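Local structure of oxidoreductase, short chain dehydrogenase/reductase family protein (Bifidobacterium adolescentis L2-32, 6M9U) at residues A[32-37]-A[112-117]. The protein is a short-chain dehydrogenase/reductase that uses NADH and acts as a 20beta-hydroxysteroid dehydrogenase. Sequence-based numbering, arbitrary orientation.
Sequences KGFVTG and DFAFLN. With EDO (1,2-ethanediol), chain K; EDO (1,2-ethanediol), chain J.
Phe113 lays its ring flat over Gly33, whose CA stands 3.6 Å from the ring centroid in a CH-pi contact. With CG held between backbone N and carbonyl carbon (chi1 63°), the ring leans across onto the neighbouring strand. Phe34 leans back in the same way on the other face of the sheet, its ring covering the methyl of Ala114, with CZ 3.8 Å from CB, and its CE1 meeting Leu116 CD1. Replacing Phe113 with an alanine would probably uncover the Gly33 backbone and open a gap beneath Leu50 of helix 41-52. Between the faces, parallel strands are joined by Phe115 N to Phe34 O and by Thr36 N to Phe115 O, the latter nearly straight at 169°. Asp112 OD2 takes the N-H of Lys32 at 2.9 Å, while Lys32 NZ turns to Leu108 O. Past the strand end, Thr36 OG1 replaces a backbone carbonyl, accepting Asn117 N at 2.8 Å. Asn117 ND2 bonds Thr168 OG1. Helices 41-52 and 131-159 cover the two faces. These are the central first and fourth strands of a Rossmann fold, and their C-terminal ends lead into the NAD(+) site, to which Asn117 belongs.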
loop_
_atom_site.group_PDB
_atom_site.type_symbol
_atom_site.label_atom_id
_atom_site.label_comp_id
_atom_site.label_asym_id
_atom_site.label_seq_id
_atom_site.Cartn_x
_atom_site.Cartn_y
_atom_site.Cartn_z
ATOM N N LYS A 32 -14.695 13.091 1.168
ATOM C CA LYS A 32 -14.257 14.468 1.071
ATOM C C LYS A 32 -12.998 14.616 1.896
ATOM O O LYS A 32 -12.834 13.968 2.939
ATOM C CB LYS A 32 -15.351 15.416 1.566
ATOM C CG LYS A 32 -16.549 15.529 0.624
ATOM C CD LYS A 32 -17.796 14.956 1.229
ATOM C CE LYS A 32 -19.038 15.538 0.552
ATOM N NZ LYS A 32 -19.869 16.373 1.496
ATOM N N GLY A 33 -12.107 15.480 1.435
ATOM C CA GLY A 33 -10.884 15.680 2.189
ATOM C C GLY A 33 -10.004 16.684 1.509
ATOM O O GLY A 33 -10.406 17.346 0.545
ATOM N N PHE A 34 -8.770 16.760 2.006
ATOM C CA PHE A 34 -7.895 17.823 1.515
ATOM C C PHE A 34 -6.472 17.334 1.485
ATOM O O PHE A 34 -6.146 16.279 2.054
ATOM C CB PHE A 34 -8.036 19.125 2.342
ATOM C CG PHE A 34 -7.501 19.065 3.763
ATOM C CD1 PHE A 34 -6.190 19.428 4.039
ATOM C CD2 PHE A 34 -8.316 18.719 4.821
ATOM C CE1 PHE A 34 -5.689 19.405 5.328
ATOM C CE2 PHE A 34 -7.820 18.708 6.127
ATOM C CZ PHE A 34 -6.511 19.045 6.369
ATOM N N VAL A 35 -5.643 18.112 0.771
ATOM C CA VAL A 35 -4.246 17.806 0.511
ATOM C C VAL A 35 -3.462 19.079 0.673
ATOM O O VAL A 35 -3.775 20.060 0.015
ATOM C CB VAL A 35 -4.041 17.255 -0.926
ATOM C CG1 VAL A 35 -2.522 17.090 -1.221
ATOM C CG2 VAL A 35 -4.825 15.970 -1.124
ATOM N N THR A 36 -2.426 19.071 1.492
ATOM C CA THR A 36 -1.569 20.241 1.662
ATOM C C THR A 36 -0.358 20.088 0.768
ATOM O O THR A 36 -0.109 19.035 0.195
ATOM C CB THR A 36 -1.174 20.433 3.135
ATOM O OG1 THR A 36 -0.326 19.359 3.565
ATOM C CG2 THR A 36 -2.449 20.413 4.007
ATOM N N GLY A 37 0.394 21.175 0.623
ATOM C CA GLY A 37 1.448 21.194 -0.395
ATOM C C GLY A 37 0.938 20.905 -1.771
ATOM O O GLY A 37 1.686 20.332 -2.595
ATOM N N ASP A 112 -13.042 13.457 5.588
ATOM C CA ASP A 112 -12.861 12.024 5.728
ATOM C C ASP A 112 -11.407 11.599 5.609
ATOM O O ASP A 112 -11.069 10.472 5.971
ATOM C CB ASP A 112 -13.609 11.266 4.611
ATOM C CG ASP A 112 -15.086 11.482 4.646
ATOM O OD1 ASP A 112 -15.685 11.336 5.735
ATOM O OD2 ASP A 112 -15.648 11.829 3.578
ATOM N N PHE A 113 -10.572 12.400 4.970
ATOM C CA PHE A 113 -9.175 12.047 4.793
ATOM C C PHE A 113 -8.369 13.330 4.710
ATOM O O PHE A 113 -8.889 14.398 4.367
ATOM C CB PHE A 113 -8.955 11.199 3.539
ATOM C CG PHE A 113 -9.304 11.893 2.232
ATOM C CD1 PHE A 113 -8.397 12.732 1.598
ATOM C CD2 PHE A 113 -10.546 11.717 1.652
ATOM C CE1 PHE A 113 -8.724 13.394 0.422
ATOM C CE2 PHE A 113 -10.874 12.367 0.461
ATOM C CZ PHE A 113 -9.953 13.187 -0.151
ATOM N N ALA A 114 -7.086 13.227 5.033
ATOM C CA ALA A 114 -6.209 14.353 4.775
ATOM C C ALA A 114 -4.831 13.802 4.463
ATOM O O ALA A 114 -4.396 12.829 5.078
ATOM C CB ALA A 114 -6.160 15.310 5.969
ATOM N N PHE A 115 -4.148 14.452 3.519
ATOM C CA PHE A 115 -2.797 14.088 3.104
ATOM C C PHE A 115 -1.981 15.316 3.496
ATOM O O PHE A 115 -2.005 16.328 2.785
ATOM C CB PHE A 115 -2.709 13.747 1.604
ATOM C CG PHE A 115 -1.299 13.465 1.118
ATOM C CD1 PHE A 115 -0.376 12.879 1.931
ATOM C CD2 PHE A 115 -0.900 13.799 -0.145
ATOM C CE1 PHE A 115 0.914 12.640 1.487
ATOM C CE2 PHE A 115 0.398 13.569 -0.591
ATOM C CZ PHE A 115 1.287 12.988 0.211
ATOM N N LEU A 116 -1.296 15.220 4.635
ATOM C CA LEU A 116 -0.516 16.305 5.204
ATOM C C LEU A 116 0.894 16.162 4.669
ATOM O O LEU A 116 1.658 15.306 5.114
ATOM C CB LEU A 116 -0.507 16.263 6.731
ATOM C CG LEU A 116 -1.833 16.309 7.487
ATOM C CD1 LEU A 116 -2.756 17.309 6.858
ATOM C CD2 LEU A 116 -2.472 14.907 7.607
ATOM N N ASN A 117 1.263 17.046 3.762
ATOM C CA ASN A 117 2.356 16.799 2.823
ATOM C C ASN A 117 3.360 17.912 3.034
ATOM O O ASN A 117 3.362 18.896 2.309
ATOM C CB ASN A 117 1.724 16.646 1.261
ATOM C CG ASN A 117 2.776 16.607 0.226
ATOM O OD1 ASN A 117 2.721 17.335 -0.788
ATOM N ND2 ASN A 117 3.792 15.804 0.473
HETATM C C1 EDO K . 1.023 21.407 5.899
HETATM O O1 EDO K . 0.694 20.129 6.350
HETATM C C2 EDO K . 2.318 21.350 5.095
HETATM O O2 EDO K . 3.423 21.249 6.000
HETATM C C1 EDO J . 1.765 24.335 2.804
HETATM O O1 EDO J . 1.104 23.189 2.377
HETATM C C2 EDO J . 0.668 25.282 3.256
HETATM O O2 EDO J . 1.227 26.569 3.578
HETATM O O HOH W 1 3.654 18.518 -3.043
#